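Local atomic coordinates of SAM-dependent methyltransferase (Geobacter sulfurreducens, PDB entry 5BP7), a protein that binds S-adenosyl-L-homocysteine and probably acts as a methyltransferase using S-adenosylmethionine. Residues A[48-57]-A[72-81]; A[212-223]-A[249-259]. All blocks are in the same frame, centred on the assembly; numbering follows the deposited sequence.

Interaction 1: A[48-57]-A[72-81]; sequences LTTLGAALRL and EMLCTWARDH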
loop_
_atom_site.group_PDB
_atom_site.type_symbol
_atom_site.label_atom_id
_atom_site.label_comp_id
_atom_site.label_asym_id
_atom_site.label_seq_id
_atom_site.Cartn_x
_atom_site.Cartn_y
_atom_site.Cartn_z
ATOM N N LEU A 48 -2.848 10.102 -4.659
ATOM C CA LEU A 48 -1.431 9.761 -4.777
ATOM C C LEU A 48 -0.592 10.937 -5.286
ATOM O O LEU A 48 0.514 11.176 -4.800
ATOM C CB LEU A 48 -1.260 8.539 -5.679
ATOM C CG LEU A 48 0.091 7.834 -5.650
ATOM C CD1 LEU A 48 0.420 7.298 -4.262
ATOM C CD2 LEU A 48 0.108 6.681 -6.658
ATOM N N THR A 49 -1.138 11.665 -6.263
ATOM C CA THR A 49 -0.578 12.922 -6.742
ATOM C C THR A 49 -0.497 13.988 -5.655
ATOM O O THR A 49 0.514 14.658 -5.504
ATOM C CB THR A 49 -1.429 13.484 -7.897
ATOM O OG1 THR A 49 -1.440 12.536 -8.967
ATOM C CG2 THR A 49 -0.882 14.836 -8.437
ATOM N N THR A 50 -1.577 14.163 -4.929
ATOM C CA THR A 50 -1.619 15.087 -3.802
ATOM C C THR A 50 -0.497 14.772 -2.806
ATOM O O THR A 50 0.192 15.674 -2.331
ATOM C CB THR A 50 -3.012 15.028 -3.115
ATOM O OG1 THR A 50 -3.993 15.601 -3.982
ATOM C CG2 THR A 50 -3.047 15.782 -1.810
ATOM N N LEU A 51 -0.339 13.496 -2.488
ATOM C CA LEU A 51 0.687 13.057 -1.553
ATOM C C LEU A 51 2.077 13.451 -2.030
ATOM O O LEU A 51 2.845 14.053 -1.276
ATOM C CB LEU A 51 0.615 11.546 -1.316
ATOM C CG LEU A 51 1.692 10.943 -0.406
ATOM C CD1 LEU A 51 1.758 11.609 0.971
ATOM C CD2 LEU A 51 1.418 9.458 -0.269
ATOM N N GLY A 52 2.368 13.155 -3.293
ATOM C CA GLY A 52 3.646 13.521 -3.894
ATOM C C GLY A 52 3.961 14.993 -3.788
ATOM O O GLY A 52 5.067 15.362 -3.405
ATOM N N ALA A 53 2.988 15.834 -4.120
ATOM C CA ALA A 53 3.144 17.288 -3.992
ATOM C C ALA A 53 3.329 17.743 -2.535
ATOM O O ALA A 53 4.059 18.678 -2.264
ATOM C CB ALA A 53 1.943 18.016 -4.616
ATOM N N ALA A 54 2.607 17.114 -1.627
ATOM C CA ALA A 54 2.634 17.472 -0.203
ATOM C C ALA A 54 3.993 17.236 0.452
ATOM O O ALA A 54 4.355 17.932 1.404
ATOM C CB ALA A 54 1.579 16.673 0.533
ATOM N N LEU A 55 4.730 16.265 -0.080
ATOM C CA LEU A 55 6.066 15.957 0.399
ATOM C C LEU A 55 7.176 16.911 -0.089
ATOM O O LEU A 55 8.260 16.920 0.499
ATOM C CB LEU A 55 6.434 14.538 0.052
ATOM C CG LEU A 55 5.546 13.474 0.694
ATOM C CD1 LEU A 55 6.006 12.105 0.237
ATOM C CD2 LEU A 55 5.517 13.535 2.222
ATOM N N ARG A 56 6.863 17.791 -1.049
ATOM C CA ARG A 56 7.780 18.885 -1.438
ATOM C C ARG A 56 9.151 18.359 -1.798
ATOM O O ARG A 56 10.181 18.780 -1.269
ATOM C CB ARG A 56 7.877 19.944 -0.337
ATOM C CG ARG A 56 6.527 20.526 0.048
ATOM C CD ARG A 56 6.708 21.577 1.127
ATOM N NE ARG A 56 5.548 21.566 1.997
ATOM C CZ ARG A 56 5.446 22.201 3.164
ATOM N NH1 ARG A 56 6.459 22.912 3.677
ATOM N NH2 ARG A 56 4.290 22.097 3.830
ATOM N N LEU A 57 9.105 17.382 -2.667
ATOM C CA LEU A 57 10.269 16.639 -3.047
ATOM C C LEU A 57 11.086 17.320 -4.145
ATOM O O LEU A 57 10.589 17.615 -5.223
ATOM C CB LEU A 57 9.884 15.306 -3.622
ATOM C CG LEU A 57 8.986 14.341 -2.849
ATOM C CD1 LEU A 57 8.282 13.381 -3.781
ATOM C CD2 LEU A 57 9.794 13.594 -1.798
ATOM N N GLU A 72 3.280 2.272 -8.971
ATOM C CA GLU A 72 2.625 3.527 -9.385
ATOM C C GLU A 72 3.180 4.778 -8.679
ATOM O O GLU A 72 3.369 5.827 -9.311
ATOM C CB GLU A 72 1.127 3.458 -9.178
ATOM C CG GLU A 72 0.358 4.585 -9.879
ATOM C CD GLU A 72 0.352 4.501 -11.400
ATOM O OE1 GLU A 72 0.919 3.568 -11.996
ATOM O OE2 GLU A 72 -0.254 5.381 -12.025
HETATM N N MSE A 73 3.445 4.651 -7.387
HETATM C CA MSE A 73 3.976 5.756 -6.595
HETATM C C MSE A 73 5.306 6.201 -7.123
HETATM O O MSE A 73 5.500 7.386 -7.419
HETATM C CB MSE A 73 4.078 5.357 -5.129
HETATM C CG MSE A 73 4.350 6.569 -4.236
HETATM SE SE MSE A 73 4.401 5.966 -2.351
HETATM C CE MSE A 73 6.258 5.343 -2.337
ATOM N N LEU A 74 6.238 5.254 -7.270
ATOM C CA LEU A 74 7.580 5.579 -7.760
ATOM C C LEU A 74 7.545 6.135 -9.181
ATOM O O LEU A 74 8.210 7.134 -9.473
ATOM C CB LEU A 74 8.519 4.359 -7.675
ATOM C CG LEU A 74 9.012 3.996 -6.268
ATOM C CD1 LEU A 74 9.864 2.734 -6.306
ATOM C CD2 LEU A 74 9.837 5.118 -5.667
ATOM N N CYS A 75 6.773 5.493 -10.051
ATOM C CA CYS A 75 6.742 5.893 -11.445
ATOM C C CYS A 75 6.161 7.280 -11.631
ATOM O O CYS A 75 6.759 8.123 -12.304
ATOM C CB CYS A 75 5.961 4.893 -12.295
ATOM S SG CYS A 75 6.814 3.320 -12.554
ATOM N N THR A 76 4.991 7.522 -11.045
ATOM C CA THR A 76 4.318 8.815 -11.223
ATOM C C THR A 76 5.116 9.980 -10.563
ATOM O O THR A 76 5.188 11.085 -11.101
ATOM C CB THR A 76 2.884 8.812 -10.681
ATOM O OG1 THR A 76 2.883 8.451 -9.289
ATOM C CG2 THR A 76 1.991 7.872 -11.483
ATOM N N TRP A 77 5.735 9.705 -9.429
ATOM C CA TRP A 77 6.554 10.719 -8.759
ATOM C C TRP A 77 7.902 10.954 -9.493
ATOM O O TRP A 77 8.428 12.081 -9.491
ATOM C CB TRP A 77 6.787 10.349 -7.282
ATOM C CG TRP A 77 5.560 10.391 -6.409
ATOM C CD1 TRP A 77 4.273 10.653 -6.793
ATOM C CD2 TRP A 77 5.498 10.079 -5.009
ATOM N NE1 TRP A 77 3.428 10.543 -5.720
ATOM C CE2 TRP A 77 4.153 10.189 -4.615
ATOM C CE3 TRP A 77 6.459 9.704 -4.051
ATOM C CZ2 TRP A 77 3.739 9.971 -3.298
ATOM C CZ3 TRP A 77 6.046 9.484 -2.738
ATOM C CH2 TRP A 77 4.697 9.612 -2.375
ATOM N N ALA A 78 8.459 9.908 -10.108
ATOM C CA ALA A 78 9.621 10.094 -10.997
ATOM C C ALA A 78 9.271 11.010 -12.166
ATOM O O ALA A 78 10.033 11.939 -12.482
ATOM C CB ALA A 78 10.157 8.768 -11.494
ATOM N N ARG A 79 8.103 10.775 -12.766
ATOM C CA ARG A 79 7.599 11.647 -13.832
ATOM C C ARG A 79 7.366 13.087 -13.347
ATOM O O ARG A 79 7.858 14.027 -13.961
ATOM C CB ARG A 79 6.305 11.091 -14.412
ATOM C CG ARG A 79 5.730 11.878 -15.591
ATOM C CD ARG A 79 4.314 11.404 -15.915
ATOM N NE ARG A 79 3.436 11.628 -14.765
ATOM C CZ ARG A 79 2.327 10.949 -14.469
ATOM N NH1 ARG A 79 1.875 9.978 -15.268
ATOM N NH2 ARG A 79 1.643 11.250 -13.364
ATOM N N ASP A 80 6.656 13.257 -12.233
ATOM C CA ASP A 80 6.175 14.575 -11.836
ATOM C C ASP A 80 7.154 15.361 -10.971
ATOM O O ASP A 80 7.078 16.573 -10.911
ATOM C CB ASP A 80 4.813 14.446 -11.135
ATOM C CG ASP A 80 3.726 13.868 -12.060
ATOM O OD1 ASP A 80 3.839 14.010 -13.291
ATOM O OD2 ASP A 80 2.777 13.217 -11.582
ATOM N N HIS A 81 8.016 14.676 -10.247
ATOM C CA HIS A 81 8.929 15.346 -9.309
ATOM C C HIS A 81 10.427 15.143 -9.617
ATOM O O HIS A 81 11.274 15.753 -8.980
ATOM C CB HIS A 81 8.532 14.982 -7.866
ATOM C CG HIS A 81 7.099 15.299 -7.560
ATOM N ND1 HIS A 81 6.630 16.588 -7.447
ATOM C CD2 HIS A 81 6.030 14.492 -7.348
ATOM C CE1 HIS A 81 5.336 16.566 -7.170
ATOM N NE2 HIS A 81 4.948 15.306 -7.104
HETATM O O HOH W 1 2.448 14.580 -7.316
HETATM O O HOH W 2 10.439 18.263 -7.906
#

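Interaction 2: A[212-223]-A[249-259]; sequences QDGWDRYEAAKW and EPGRYASYTRE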
loop_
_atom_site.group_PDB
_atom_site.type_symbol
_atom_site.label_atom_id
_atom_site.label_comp_id
_atom_site.label_asym_id
_atom_site.label_seq_id
_atom_site.Cartn_x
_atom_site.Cartn_y
_atom_site.Cartn_z
ATOM N N GLN A 212 -14.062 7.212 1.406
ATOM C CA GLN A 212 -14.817 6.034 0.977
ATOM C C GLN A 212 -14.756 5.782 -0.531
ATOM O O GLN A 212 -14.821 4.632 -0.960
ATOM C CB GLN A 212 -16.249 6.123 1.484
ATOM C CG GLN A 212 -16.312 6.060 3.012
ATOM C CD GLN A 212 -17.704 6.303 3.558
ATOM O OE1 GLN A 212 -18.379 7.218 3.120
ATOM N NE2 GLN A 212 -18.155 5.454 4.487
ATOM N N ASP A 213 -14.643 6.847 -1.324
ATOM C CA ASP A 213 -14.475 6.735 -2.785
ATOM C C ASP A 213 -13.172 6.026 -3.170
ATOM O O ASP A 213 -13.139 5.272 -4.152
ATOM C CB ASP A 213 -14.504 8.110 -3.463
ATOM C CG ASP A 213 -15.901 8.754 -3.464
ATOM O OD1 ASP A 213 -16.943 8.038 -3.533
ATOM O OD2 ASP A 213 -15.952 10.009 -3.418
ATOM N N GLY A 214 -12.120 6.251 -2.383
ATOM C CA GLY A 214 -10.868 5.538 -2.569
ATOM C C GLY A 214 -10.974 4.045 -2.255
ATOM O O GLY A 214 -10.446 3.205 -2.981
ATOM N N TRP A 215 -11.657 3.717 -1.167
ATOM C CA TRP A 215 -12.000 2.337 -0.869
ATOM C C TRP A 215 -12.824 1.696 -1.989
ATOM O O TRP A 215 -12.567 0.558 -2.387
ATOM C CB TRP A 215 -12.756 2.246 0.449
ATOM C CG TRP A 215 -11.926 2.141 1.627
ATOM C CD1 TRP A 215 -11.721 3.110 2.591
ATOM C CD2 TRP A 215 -11.197 1.005 2.034
ATOM N NE1 TRP A 215 -10.865 2.630 3.568
ATOM C CE2 TRP A 215 -10.532 1.340 3.245
ATOM C CE3 TRP A 215 -11.010 -0.274 1.486
ATOM C CZ2 TRP A 215 -9.730 0.449 3.910
ATOM C CZ3 TRP A 215 -10.195 -1.169 2.157
ATOM C CH2 TRP A 215 -9.552 -0.798 3.352
ATOM N N ASP A 216 -13.789 2.434 -2.510
ATOM C CA ASP A 216 -14.593 1.944 -3.629
ATOM C C ASP A 216 -13.710 1.567 -4.815
ATOM O O ASP A 216 -13.902 0.514 -5.409
ATOM C CB ASP A 216 -15.645 2.966 -4.068
ATOM C CG ASP A 216 -16.784 3.143 -3.063
ATOM O OD1 ASP A 216 -16.898 2.342 -2.095
ATOM O OD2 ASP A 216 -17.586 4.115 -3.233
ATOM N N ARG A 217 -12.743 2.418 -5.160
ATOM C CA ARG A 217 -11.808 2.122 -6.281
ATOM C C ARG A 217 -11.023 0.864 -6.052
ATOM O O ARG A 217 -10.936 0.016 -6.920
ATOM C CB ARG A 217 -10.802 3.267 -6.554
ATOM C CG ARG A 217 -11.367 4.583 -7.089
ATOM C CD ARG A 217 -12.084 4.473 -8.423
ATOM N NE ARG A 217 -13.427 3.899 -8.271
ATOM C CZ ARG A 217 -13.860 2.779 -8.840
ATOM N NH1 ARG A 217 -13.073 2.032 -9.612
ATOM N NH2 ARG A 217 -15.108 2.397 -8.615
ATOM N N TYR A 218 -10.477 0.743 -4.861
ATOM C CA TYR A 218 -9.683 -0.407 -4.512
ATOM C C TYR A 218 -10.490 -1.723 -4.508
ATOM O O TYR A 218 -10.067 -2.715 -5.113
ATOM C CB TYR A 218 -9.020 -0.179 -3.161
ATOM C CG TYR A 218 -8.285 -1.387 -2.685
ATOM C CD1 TYR A 218 -7.244 -1.914 -3.432
ATOM C CD2 TYR A 218 -8.667 -2.046 -1.525
ATOM C CE1 TYR A 218 -6.593 -3.054 -3.027
ATOM C CE2 TYR A 218 -7.998 -3.187 -1.103
ATOM C CZ TYR A 218 -6.963 -3.674 -1.870
ATOM O OH TYR A 218 -6.320 -4.798 -1.495
ATOM N N GLU A 219 -11.673 -1.711 -3.885
ATOM C CA GLU A 219 -12.476 -2.933 -3.793
ATOM C C GLU A 219 -13.289 -3.224 -5.034
ATOM O O GLU A 219 -13.234 -4.348 -5.537
ATOM C CB GLU A 219 -13.394 -2.948 -2.573
ATOM C CG GLU A 219 -12.646 -2.910 -1.256
ATOM C CD GLU A 219 -11.834 -4.162 -0.917
ATOM O OE1 GLU A 219 -11.879 -5.190 -1.638
ATOM O OE2 GLU A 219 -11.113 -4.107 0.108
ATOM N N ALA A 220 -14.041 -2.247 -5.531
ATOM C CA ALA A 220 -14.968 -2.501 -6.661
ATOM C C ALA A 220 -14.290 -2.943 -7.936
ATOM O O ALA A 220 -14.853 -3.733 -8.715
ATOM C CB ALA A 220 -15.850 -1.296 -6.932
ATOM N N ALA A 221 -13.081 -2.441 -8.174
ATOM C CA ALA A 221 -12.348 -2.823 -9.371
ATOM C C ALA A 221 -11.999 -4.316 -9.365
ATOM O O ALA A 221 -11.871 -4.931 -10.415
ATOM C CB ALA A 221 -11.104 -1.960 -9.535
ATOM N N LYS A 222 -11.851 -4.896 -8.178
ATOM C CA LYS A 222 -11.594 -6.327 -8.064
ATOM C C LYS A 222 -12.728 -7.151 -8.649
ATOM O O LYS A 222 -12.494 -8.196 -9.258
ATOM C CB LYS A 222 -11.402 -6.743 -6.608
ATOM C CG LYS A 222 -10.221 -6.091 -5.919
ATOM C CD LYS A 222 -10.137 -6.579 -4.483
ATOM C CE LYS A 222 -8.999 -5.921 -3.715
ATOM N NZ LYS A 222 -9.143 -6.322 -2.283
ATOM N N TRP A 223 -13.954 -6.666 -8.487
ATOM C CA TRP A 223 -15.108 -7.462 -8.871
ATOM C C TRP A 223 -15.171 -7.645 -10.381
ATOM O O TRP A 223 -15.399 -8.757 -10.881
ATOM C CB TRP A 223 -16.404 -6.849 -8.344
ATOM C CG TRP A 223 -16.330 -6.502 -6.923
ATOM C CD1 TRP A 223 -15.513 -7.068 -5.972
ATOM C CD2 TRP A 223 -17.098 -5.503 -6.250
ATOM N NE1 TRP A 223 -15.714 -6.468 -4.746
ATOM C CE2 TRP A 223 -16.682 -5.505 -4.886
ATOM C CE3 TRP A 223 -18.085 -4.588 -6.659
ATOM C CZ2 TRP A 223 -17.235 -4.644 -3.934
ATOM C CZ3 TRP A 223 -18.626 -3.708 -5.689
ATOM C CH2 TRP A 223 -18.199 -3.755 -4.348
ATOM N N GLU A 249 -18.546 -10.539 -1.680
ATOM C CA GLU A 249 -17.681 -9.379 -1.380
ATOM C C GLU A 249 -18.396 -8.020 -1.387
ATOM O O GLU A 249 -18.109 -7.207 -0.527
ATOM C CB GLU A 249 -16.440 -9.333 -2.287
ATOM C CG GLU A 249 -15.237 -10.135 -1.794
ATOM C CD GLU A 249 -14.662 -9.581 -0.512
ATOM O OE1 GLU A 249 -14.933 -10.165 0.554
ATOM O OE2 GLU A 249 -13.945 -8.553 -0.554
ATOM N N PRO A 250 -19.287 -7.754 -2.371
ATOM C CA PRO A 250 -19.915 -6.430 -2.380
ATOM C C PRO A 250 -20.686 -6.125 -1.085
ATOM O O PRO A 250 -20.524 -5.035 -0.518
ATOM C CB PRO A 250 -20.854 -6.495 -3.594
ATOM C CG PRO A 250 -20.155 -7.437 -4.527
ATOM C CD PRO A 250 -19.570 -8.496 -3.616
ATOM N N GLY A 251 -21.472 -7.099 -0.619
ATOM C CA GLY A 251 -22.173 -6.994 0.656
ATOM C C GLY A 251 -21.245 -6.844 1.863
ATOM O O GLY A 251 -21.495 -6.020 2.742
ATOM N N ARG A 252 -20.201 -7.664 1.936
ATOM C CA ARG A 252 -19.264 -7.613 3.069
ATOM C C ARG A 252 -18.601 -6.238 3.099
ATOM O O ARG A 252 -18.529 -5.610 4.151
ATOM C CB ARG A 252 -18.191 -8.724 2.998
ATOM C CG ARG A 252 -17.259 -8.826 4.227
ATOM C CD ARG A 252 -15.863 -9.385 3.930
ATOM N NE ARG A 252 -15.208 -8.621 2.861
ATOM C CZ ARG A 252 -14.707 -7.388 2.991
ATOM N NH1 ARG A 252 -14.739 -6.735 4.158
ATOM N NH2 ARG A 252 -14.159 -6.783 1.939
ATOM N N TYR A 253 -18.092 -5.819 1.947
ATOM C CA TYR A 253 -17.415 -4.536 1.805
ATOM C C TYR A 253 -18.306 -3.373 2.291
ATOM O O TYR A 253 -17.909 -2.591 3.158
ATOM C CB TYR A 253 -16.955 -4.309 0.355
ATOM C CG TYR A 253 -16.550 -2.885 0.114
ATOM C CD1 TYR A 253 -15.428 -2.360 0.755
ATOM C CD2 TYR A 253 -17.324 -2.026 -0.687
ATOM C CE1 TYR A 253 -15.077 -1.030 0.610
ATOM C CE2 TYR A 253 -16.955 -0.691 -0.859
ATOM C CZ TYR A 253 -15.835 -0.196 -0.201
ATOM O OH TYR A 253 -15.460 1.116 -0.303
ATOM N N ALA A 254 -19.522 -3.303 1.756
ATOM C CA ALA A 254 -20.440 -2.211 2.072
ATOM C C ALA A 254 -20.890 -2.255 3.530
ATOM O O ALA A 254 -21.074 -1.237 4.145
ATOM C CB ALA A 254 -21.642 -2.254 1.144
ATOM N N SER A 255 -21.074 -3.446 4.081
ATOM C CA SER A 255 -21.539 -3.583 5.454
ATOM C C SER A 255 -20.467 -3.302 6.498
ATOM O O SER A 255 -20.802 -2.833 7.572
ATOM C CB SER A 255 -22.107 -4.973 5.682
ATOM O OG SER A 255 -23.269 -5.140 4.866
ATOM N N TYR A 256 -19.222 -3.663 6.221
ATOM C CA TYR A 256 -18.183 -3.668 7.242
ATOM C C TYR A 256 -17.107 -2.655 6.904
ATOM O O TYR A 256 -17.031 -1.632 7.531
ATOM C CB TYR A 256 -17.590 -5.077 7.436
ATOM C CG TYR A 256 -18.566 -6.119 7.941
ATOM C CD1 TYR A 256 -18.973 -6.127 9.287
ATOM C CD2 TYR A 256 -19.063 -7.117 7.101
ATOM C CE1 TYR A 256 -19.866 -7.077 9.775
ATOM C CE2 TYR A 256 -19.943 -8.081 7.587
ATOM C CZ TYR A 256 -20.329 -8.064 8.926
ATOM O OH TYR A 256 -21.201 -9.009 9.466
ATOM N N THR A 257 -16.292 -2.939 5.895
ATOM C CA THR A 257 -15.117 -2.116 5.566
ATOM C C THR A 257 -15.464 -0.655 5.301
ATOM O O THR A 257 -14.931 0.245 5.944
ATOM C CB THR A 257 -14.406 -2.677 4.349
ATOM O OG1 THR A 257 -14.037 -4.037 4.607
ATOM C CG2 THR A 257 -13.167 -1.878 4.011
ATOM N N ARG A 258 -16.434 -0.428 4.428
ATOM C CA ARG A 258 -16.727 0.920 3.975
ATOM C C ARG A 258 -17.110 1.840 5.129
ATOM O O ARG A 258 -16.710 3.014 5.137
ATOM C CB ARG A 258 -17.827 0.919 2.916
ATOM C CG ARG A 258 -17.881 2.192 2.087
ATOM C CD ARG A 258 -18.859 2.054 0.910
ATOM N NE ARG A 258 -18.645 3.117 -0.061
ATOM C CZ ARG A 258 -19.100 4.373 0.048
ATOM N NH1 ARG A 258 -19.849 4.737 1.077
ATOM N NH2 ARG A 258 -18.791 5.272 -0.895
ATOM N N GLU A 259 -17.872 1.314 6.086
ATOM C CA GLU A 259 -18.313 2.094 7.238
ATOM C C GLU A 259 -17.309 2.185 8.392
ATOM O O GLU A 259 -17.221 3.219 9.035
ATOM C CB GLU A 259 -19.645 1.549 7.754
ATOM C CG GLU A 259 -20.807 1.889 6.812
ATOM C CD GLU A 259 -21.085 3.392 6.769
ATOM O OE1 GLU A 259 -21.630 3.889 7.783
ATOM O OE2 GLU A 259 -20.700 4.086 5.767
HETATM O O HOH W 3 -18.994 8.272 -1.741
HETATM O O HOH W 4 -13.756 -6.777 -2.826
HETATM O O HOH W 5 -11.012 -8.522 -0.555
#

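Interaction 1: A[48-57]-A[72-81]
Trp77 lays its indole flat on the backbone of Gly52, where the missing side chain leaves a shallow hollow in helix 45-54. Gly52 CA comes within 3.4 Å of Trp77 CE2 and makes a CH-pi contact over the five-membered ring. Met73, one turn earlier on Trp77's own helix, covers the opposite face with its CG, so the indole is a slab held between the two helices. With CG anti to the carbonyl carbon (chi1 -68°), the ring reaches out across the interface and turns NE1 to Leu48 O, a 3.1 Å hydrogen bond with the acceptor in the indole plane. That carbonyl already takes the helical bond from Gly52 N, and the two donors reach it from opposite faces. The benzo end runs on to the leucines: Leu51 CG lies 3.7 Å from CZ2 at the ring edge, and Leu55 CD1 approaches CH2 obliquely. In the Rossmann-like methyltransferase fold, helix 72-81 is the helix of the beta-alpha-beta crossover from strand 62-66 to strand 84-89, and segment 48-54 packs on it at -56°. A knob answers from the other side: Leu48 fits among Glu72, Met73, Thr76 and Trp77, its CD2 3.9 Å from Glu72 CG, while the carboxylate of Glu72 pairs with Arg101. Farther along, His81 sets one ring face over Gly52 O, and a water joins its NE2 to Thr49 O. Leu57, just past the helix, puts CD1 4.1 Å from Trp77 CE3, and a second water bridges Leu57 O and His81 O.

Interaction 2: A[212-223]-A[249-259]
Asp216 and Arg258 form a side-on salt bridge, NE to OD1 at 2.8 Å and NH2 to OD2 at 2.9 Å, with carboxylate and guanidinium nearly coplanar. Arg258 NE uses the syn lone pair of OD1; Tyr253 OH donates to the same oxygen from the anti side at 2.6 Å, so three bonds fix the carboxylate's rotation. These residues join two successive helices, whose segments 212-223 and 249-259 cross at 134°, in the connection that leads from strand 202-209 to strand 261-270 of the Rossmann-like methyltransferase sheet. Gln212 CB lies over one face of the Arg258 guanidinium, and the extended glutamine chain carries NE2 on to Arg258 O, a fairly straight bond (165°), and less directly to Glu259 OE2. A water links Asp213 OD1 with Arg258 NH2.

Inward from this polar end, Tyr253 is the knob, set among Trp215, Asp216, Glu219 and Trp223. Its CG stands anti to the backbone N (chi1 167°), which sends the ring across to the other helix, where Glu219 CB covers one face, with CG packed against CD1 (3.5 Å); Arg258 CB lies against the opposite face. Thr257 CG2 sits over the six-membered ring of Trp215, 3.7 Å from its centroid. At the far end the carboxylates of Glu219 and Glu249 come near each other, but a water donates to both and accepts from Trp223 NE1, while Lys222 NZ pairs with Glu219 and Arg252, whose NH1 also bonds to Gly178 O, grips Glu249, which probably offsets the repulsion. Beside them Pro250 CG stands almost squarely above the six-membered ring of Trp223, 3.9 Å from its centroid.

How the interactions relate
Interaction 1 is the more buried of the two and belongs to the parallel part of the sheet; interaction 2, partly buried, joins helices near its antiparallel end. They share no helix: their centres lie about 25 Å apart and their nearest atoms about 9 Å. Helix meets helix in both, and waters bridge both, but the first relies on apolar fit around a glycine with one direct hydrogen bond across it, whereas 212-223 and 249-259 bury more surface and add a salt bridge and several hydrogen bonds. Both approach the S-adenosyl-L-homocysteine site near Asn41, with the side chains of Leu48 and Trp215 each about 7 Å from its side chain.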